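Local coordinates for nitrate transport protein nrtA (Synechocystis sp., PDB 2G29) that binds nitrate in the periplasm as the solute-binding subunit of the NrtABCD ABC transporter, which takes up nitrate and probably nitrite, at residues 96-108 and 348-362. Sequence-based numbering, arbitrary orientation.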
loop_
_atom_site.group_PDB
_atom_site.type_symbol
_atom_site.label_atom_id
_atom_site.label_comp_id
_atom_site.label_asym_id
_atom_site.label_seq_id
_atom_site.Cartn_x
_atom_site.Cartn_y
_atom_site.Cartn_z
ATOM N N THR A 96 -4.295 1.097 -2.368
ATOM C CA THR A 96 -5.701 0.682 -2.510
ATOM C C THR A 96 -6.723 1.809 -2.809
ATOM O O THR A 96 -7.598 1.616 -3.628
ATOM C CB THR A 96 -6.177 -0.172 -1.281
ATOM O OG1 THR A 96 -5.535 -1.446 -1.351
ATOM C CG2 THR A 96 -7.695 -0.373 -1.254
ATOM N N PRO A 97 -6.613 2.990 -2.171
ATOM C CA PRO A 97 -7.620 4.015 -2.502
ATOM C C PRO A 97 -7.530 4.532 -3.910
ATOM O O PRO A 97 -8.537 4.962 -4.450
ATOM C CB PRO A 97 -7.375 5.157 -1.495
ATOM C CG PRO A 97 -6.110 4.799 -0.796
ATOM C CD PRO A 97 -5.800 3.362 -1.002
ATOM N N MET A 98 -6.362 4.439 -4.528
ATOM C CA MET A 98 -6.236 5.040 -5.860
ATOM C C MET A 98 -7.159 4.556 -6.973
ATOM O O MET A 98 -7.670 5.381 -7.732
ATOM C CB MET A 98 -4.764 5.101 -6.314
ATOM C CG MET A 98 -3.967 6.140 -5.500
ATOM S SD MET A 98 -2.167 6.038 -5.838
ATOM C CE MET A 98 -2.156 6.683 -7.540
ATOM N N PRO A 99 -7.393 3.248 -7.107
ATOM C CA PRO A 99 -8.301 2.843 -8.185
ATOM C C PRO A 99 -9.681 3.482 -7.992
ATOM O O PRO A 99 -10.373 3.792 -8.981
ATOM C CB PRO A 99 -8.331 1.318 -8.052
ATOM C CG PRO A 99 -6.915 1.030 -7.639
ATOM C CD PRO A 99 -6.619 2.099 -6.603
ATOM N N TYR A 100 -10.082 3.731 -6.737
ATOM C CA TYR A 100 -11.357 4.356 -6.444
ATOM C C TYR A 100 -11.325 5.849 -6.796
ATOM O O TYR A 100 -12.229 6.356 -7.451
ATOM C CB TYR A 100 -11.691 4.186 -4.956
ATOM C CG TYR A 100 -12.126 2.777 -4.665
ATOM C CD1 TYR A 100 -11.232 1.820 -4.160
ATOM C CD2 TYR A 100 -13.423 2.373 -4.984
ATOM C CE1 TYR A 100 -11.627 0.509 -3.989
ATOM C CE2 TYR A 100 -13.833 1.062 -4.828
ATOM C CZ TYR A 100 -12.932 0.139 -4.331
ATOM O OH TYR A 100 -13.353 -1.156 -4.208
ATOM N N LEU A 101 -10.286 6.551 -6.359
ATOM C CA LEU A 101 -10.202 7.987 -6.636
ATOM C C LEU A 101 -10.070 8.269 -8.140
ATOM O O LEU A 101 -10.534 9.279 -8.643
ATOM C CB LEU A 101 -9.038 8.579 -5.860
ATOM C CG LEU A 101 -9.136 8.402 -4.328
ATOM C CD1 LEU A 101 -7.794 8.696 -3.710
ATOM C CD2 LEU A 101 -10.202 9.323 -3.718
ATOM N N ILE A 102 -9.421 7.366 -8.860
ATOM C CA ILE A 102 -9.261 7.529 -10.300
ATOM C C ILE A 102 -10.578 7.178 -11.032
ATOM O O ILE A 102 -10.978 7.864 -11.983
ATOM C CB ILE A 102 -8.094 6.656 -10.826
ATOM C CG1 ILE A 102 -6.782 7.186 -10.243
ATOM C CG2 ILE A 102 -8.072 6.688 -12.352
ATOM C CD1 ILE A 102 -5.571 6.236 -10.488
ATOM N N THR A 103 -11.253 6.116 -10.616
ATOM C CA THR A 103 -12.533 5.732 -11.239
ATOM C C THR A 103 -13.556 6.844 -10.995
ATOM O O THR A 103 -14.286 7.257 -11.909
ATOM C CB THR A 103 -13.094 4.453 -10.602
ATOM O OG1 THR A 103 -12.241 3.334 -10.927
ATOM C CG2 THR A 103 -14.487 4.193 -11.073
ATOM N N MET A 104 -13.613 7.326 -9.755
ATOM C CA MET A 104 -14.608 8.371 -9.424
ATOM C C MET A 104 -14.238 9.669 -10.101
ATOM O O MET A 104 -15.139 10.372 -10.603
ATOM C CB MET A 104 -14.691 8.560 -7.912
ATOM C CG MET A 104 -15.206 7.319 -7.244
ATOM S SD MET A 104 -15.208 7.345 -5.397
ATOM C CE MET A 104 -16.711 8.317 -5.155
ATOM N N GLY A 105 -12.937 9.987 -10.097
ATOM C CA GLY A 105 -12.460 11.165 -10.799
ATOM C C GLY A 105 -11.826 12.244 -9.945
ATOM O O GLY A 105 -11.237 13.181 -10.487
ATOM N N THR A 106 -11.914 12.122 -8.627
ATOM C CA THR A 106 -11.401 13.171 -7.756
ATOM C C THR A 106 -9.952 13.567 -7.965
ATOM O O THR A 106 -9.626 14.730 -7.792
ATOM C CB THR A 106 -11.602 12.781 -6.290
ATOM O OG1 THR A 106 -11.068 13.776 -5.409
ATOM C CG2 THR A 106 -10.958 11.544 -6.023
ATOM N N VAL A 107 -9.090 12.613 -8.346
ATOM C CA VAL A 107 -7.673 12.900 -8.532
ATOM C C VAL A 107 -7.294 12.913 -9.996
ATOM O O VAL A 107 -6.136 12.686 -10.344
ATOM C CB VAL A 107 -6.787 11.861 -7.820
ATOM C CG1 VAL A 107 -7.018 11.907 -6.317
ATOM C CG2 VAL A 107 -7.058 10.467 -8.365
ATOM N N THR A 108 -8.252 13.231 -10.860
ATOM C CA THR A 108 -7.978 13.234 -12.293
ATOM C C THR A 108 -8.209 14.531 -13.023
ATOM O O THR A 108 -7.947 14.603 -14.229
ATOM C CB THR A 108 -8.865 12.233 -13.036
ATOM O OG1 THR A 108 -10.242 12.588 -12.858
ATOM C CG2 THR A 108 -8.645 10.826 -12.500
ATOM N N LEU A 348 -13.655 12.606 -0.094
ATOM C CA LEU A 348 -14.821 12.129 -0.832
ATOM C C LEU A 348 -16.074 12.705 -0.166
ATOM O O LEU A 348 -16.102 12.926 1.040
ATOM C CB LEU A 348 -14.923 10.597 -0.829
ATOM C CG LEU A 348 -13.878 9.829 -1.660
ATOM C CD1 LEU A 348 -14.165 8.348 -1.495
ATOM C CD2 LEU A 348 -13.952 10.227 -3.150
ATOM N N PRO A 349 -17.149 12.895 -0.942
ATOM C CA PRO A 349 -18.385 13.443 -0.371
ATOM C C PRO A 349 -18.940 12.550 0.740
ATOM O O PRO A 349 -18.925 11.318 0.625
ATOM C CB PRO A 349 -19.334 13.505 -1.584
ATOM C CG PRO A 349 -18.427 13.548 -2.775
ATOM C CD PRO A 349 -17.272 12.642 -2.389
ATOM N N ALA A 350 -19.477 13.160 1.794
ATOM C CA ALA A 350 -20.060 12.410 2.886
ATOM C C ALA A 350 -21.244 11.593 2.366
ATOM O O ALA A 350 -21.880 11.942 1.368
ATOM C CB ALA A 350 -20.522 13.376 3.979
ATOM N N SER A 351 -21.566 10.499 3.020
ATOM C CA SER A 351 -22.693 9.722 2.489
ATOM C C SER A 351 -22.431 8.997 1.128
ATOM O O SER A 351 -23.219 8.105 0.795
ATOM C CB SER A 351 -23.948 10.616 2.380
ATOM O OG SER A 351 -24.252 11.310 3.606
ATOM N N THR A 352 -21.404 9.381 0.335
ATOM C CA THR A 352 -21.046 8.627 -0.890
ATOM C C THR A 352 -21.504 7.202 -0.626
ATOM O O THR A 352 -21.352 6.735 0.488
ATOM C CB THR A 352 -19.468 8.565 -1.054
ATOM O OG1 THR A 352 -18.981 9.772 -1.664
ATOM C CG2 THR A 352 -19.007 7.321 -1.871
ATOM N N ASP A 353 -22.070 6.512 -1.615
ATOM C CA ASP A 353 -22.516 5.129 -1.421
ATOM C C ASP A 353 -21.260 4.261 -1.574
ATOM O O ASP A 353 -20.953 3.774 -2.679
ATOM C CB ASP A 353 -23.548 4.777 -2.494
ATOM C CG ASP A 353 -24.233 3.481 -2.232
ATOM O OD1 ASP A 353 -23.660 2.602 -1.519
ATOM O OD2 ASP A 353 -25.349 3.309 -2.760
ATOM N N THR A 354 -20.535 4.054 -0.477
ATOM C CA THR A 354 -19.289 3.293 -0.548
ATOM C C THR A 354 -19.479 1.824 -0.941
ATOM O O THR A 354 -18.663 1.282 -1.696
ATOM C CB THR A 354 -18.490 3.372 0.783
ATOM O OG1 THR A 354 -19.323 2.931 1.869
ATOM C CG2 THR A 354 -18.046 4.809 1.053
ATOM N N LYS A 355 -20.528 1.172 -0.441
ATOM C CA LYS A 355 -20.758 -0.231 -0.789
ATOM C C LYS A 355 -20.964 -0.356 -2.293
ATOM O O LYS A 355 -20.426 -1.287 -2.951
ATOM C CB LYS A 355 -22.000 -0.756 -0.065
ATOM C CG LYS A 355 -22.039 -0.312 1.392
ATOM C CD LYS A 355 -23.333 -0.689 2.097
ATOM C CE LYS A 355 -24.494 0.241 1.732
ATOM N NZ LYS A 355 -25.795 -0.331 2.159
ATOM N N ALA A 356 -21.689 0.602 -2.859
ATOM C CA ALA A 356 -21.977 0.534 -4.288
ATOM C C ALA A 356 -20.748 0.636 -5.175
ATOM O O ALA A 356 -20.612 -0.149 -6.116
ATOM C CB ALA A 356 -23.000 1.608 -4.688
ATOM N N ILE A 357 -19.863 1.601 -4.918
ATOM C CA ILE A 357 -18.695 1.733 -5.775
ATOM C C ILE A 357 -17.734 0.580 -5.529
ATOM O O ILE A 357 -17.054 0.134 -6.450
ATOM C CB ILE A 357 -18.007 3.141 -5.641
ATOM C CG1 ILE A 357 -16.851 3.236 -6.642
ATOM C CG2 ILE A 357 -17.526 3.411 -4.226
ATOM C CD1 ILE A 357 -17.284 3.188 -8.126
ATOM N N VAL A 358 -17.670 0.068 -4.311
ATOM C CA VAL A 358 -16.801 -1.090 -4.069
ATOM C C VAL A 358 -17.328 -2.287 -4.869
ATOM O O VAL A 358 -16.525 -3.068 -5.406
ATOM C CB VAL A 358 -16.720 -1.378 -2.552
ATOM C CG1 VAL A 358 -16.058 -2.743 -2.250
ATOM C CG2 VAL A 358 -15.912 -0.297 -1.911
ATOM N N ASP A 359 -18.648 -2.442 -5.010
ATOM C CA ASP A 359 -19.149 -3.581 -5.772
ATOM C C ASP A 359 -18.816 -3.473 -7.267
ATOM O O ASP A 359 -18.857 -4.499 -7.983
ATOM C CB ASP A 359 -20.667 -3.759 -5.568
ATOM C CG ASP A 359 -21.012 -4.402 -4.240
ATOM O OD1 ASP A 359 -20.149 -5.061 -3.647
ATOM O OD2 ASP A 359 -22.180 -4.267 -3.795
ATOM N N LYS A 360 -18.488 -2.270 -7.744
ATOM C CA LYS A 360 -18.122 -2.084 -9.145
ATOM C C LYS A 360 -16.610 -2.215 -9.366
ATOM O O LYS A 360 -16.178 -2.862 -10.333
ATOM C CB LYS A 360 -18.593 -0.715 -9.669
ATOM C CG LYS A 360 -18.169 -0.429 -11.129
ATOM C CD LYS A 360 -18.852 0.812 -11.661
ATOM C CE LYS A 360 -18.283 1.276 -13.000
ATOM N NZ LYS A 360 -17.066 2.142 -12.773
ATOM N N VAL A 361 -15.795 -1.635 -8.487
ATOM C CA VAL A 361 -14.342 -1.673 -8.631
ATOM C C VAL A 361 -13.645 -2.941 -8.136
ATOM O O VAL A 361 -12.706 -3.423 -8.765
ATOM C CB VAL A 361 -13.754 -0.437 -7.911
ATOM C CG1 VAL A 361 -12.212 -0.472 -7.850
ATOM C CG2 VAL A 361 -14.238 0.826 -8.622
ATOM N N ASN A 362 -14.102 -3.457 -7.007
ATOM C CA ASN A 362 -13.493 -4.641 -6.420
ATOM C C ASN A 362 -13.886 -5.891 -7.199
ATOM O O ASN A 362 -15.068 -6.171 -7.368
ATOM C CB ASN A 362 -13.912 -4.751 -4.934
ATOM C CG ASN A 362 -13.302 -5.950 -4.253
ATOM O OD1 ASN A 362 -13.637 -7.103 -4.581
ATOM N ND2 ASN A 362 -12.397 -5.699 -3.302
#
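The carbonyl oxygen of P99, whose CB touches CG1 of V361, is gripped twice by T103. T103 OG1 lies 2.7 Å from P99 O, and T103 N reaches the same oxygen from the opposite face of the carbonyl plane. With OG1 beside the backbone N (chi1 -68°), the hydroxyl is turned back to its own helix; it also bonds to M115 N, at the start of strand 115-120. The methyl is thereby left for helix 354-361, where T103 CG2 lies 3.7 Å from K360 NZ.

Y100 fills the heart of the interface: the axes of helices 97-104 and 354-361 cross at 100° and approach to 10.8 Å, leaving room for a flat ring between the backbones. Beta-branched V361 lays CG1 over one ring face, 3.9 Å from the centroid, a CH-pi contact, and turns CG2 toward T103; V361 CB closes to 3.4 Å on Y100 CE2. I357 CG1 passes alongside CD2, and the I357 carbonyl lies at the ring edge. The phenol OH rests against V358 CA and CG2 and hydrogen-bonds to D335 OD2 of helix 332-344, to which N362 ND2 also bonds.

Unbranched M104 can bend at chi3 (80°) round L348, setting SD 3.9 Å from L348 CD2; its CE meets T352 CG2 tip to tip, and L101 CD2 supports the same leucine methyl. The P99 side chain lies about 8 Å from that of the nitrate-binding residue W73. The segments thus join by van der Waals packing, mostly apolar, with one CH-pi contact, while T103 OG1 and Y100 OH spend their hydrogen bonds on other partners.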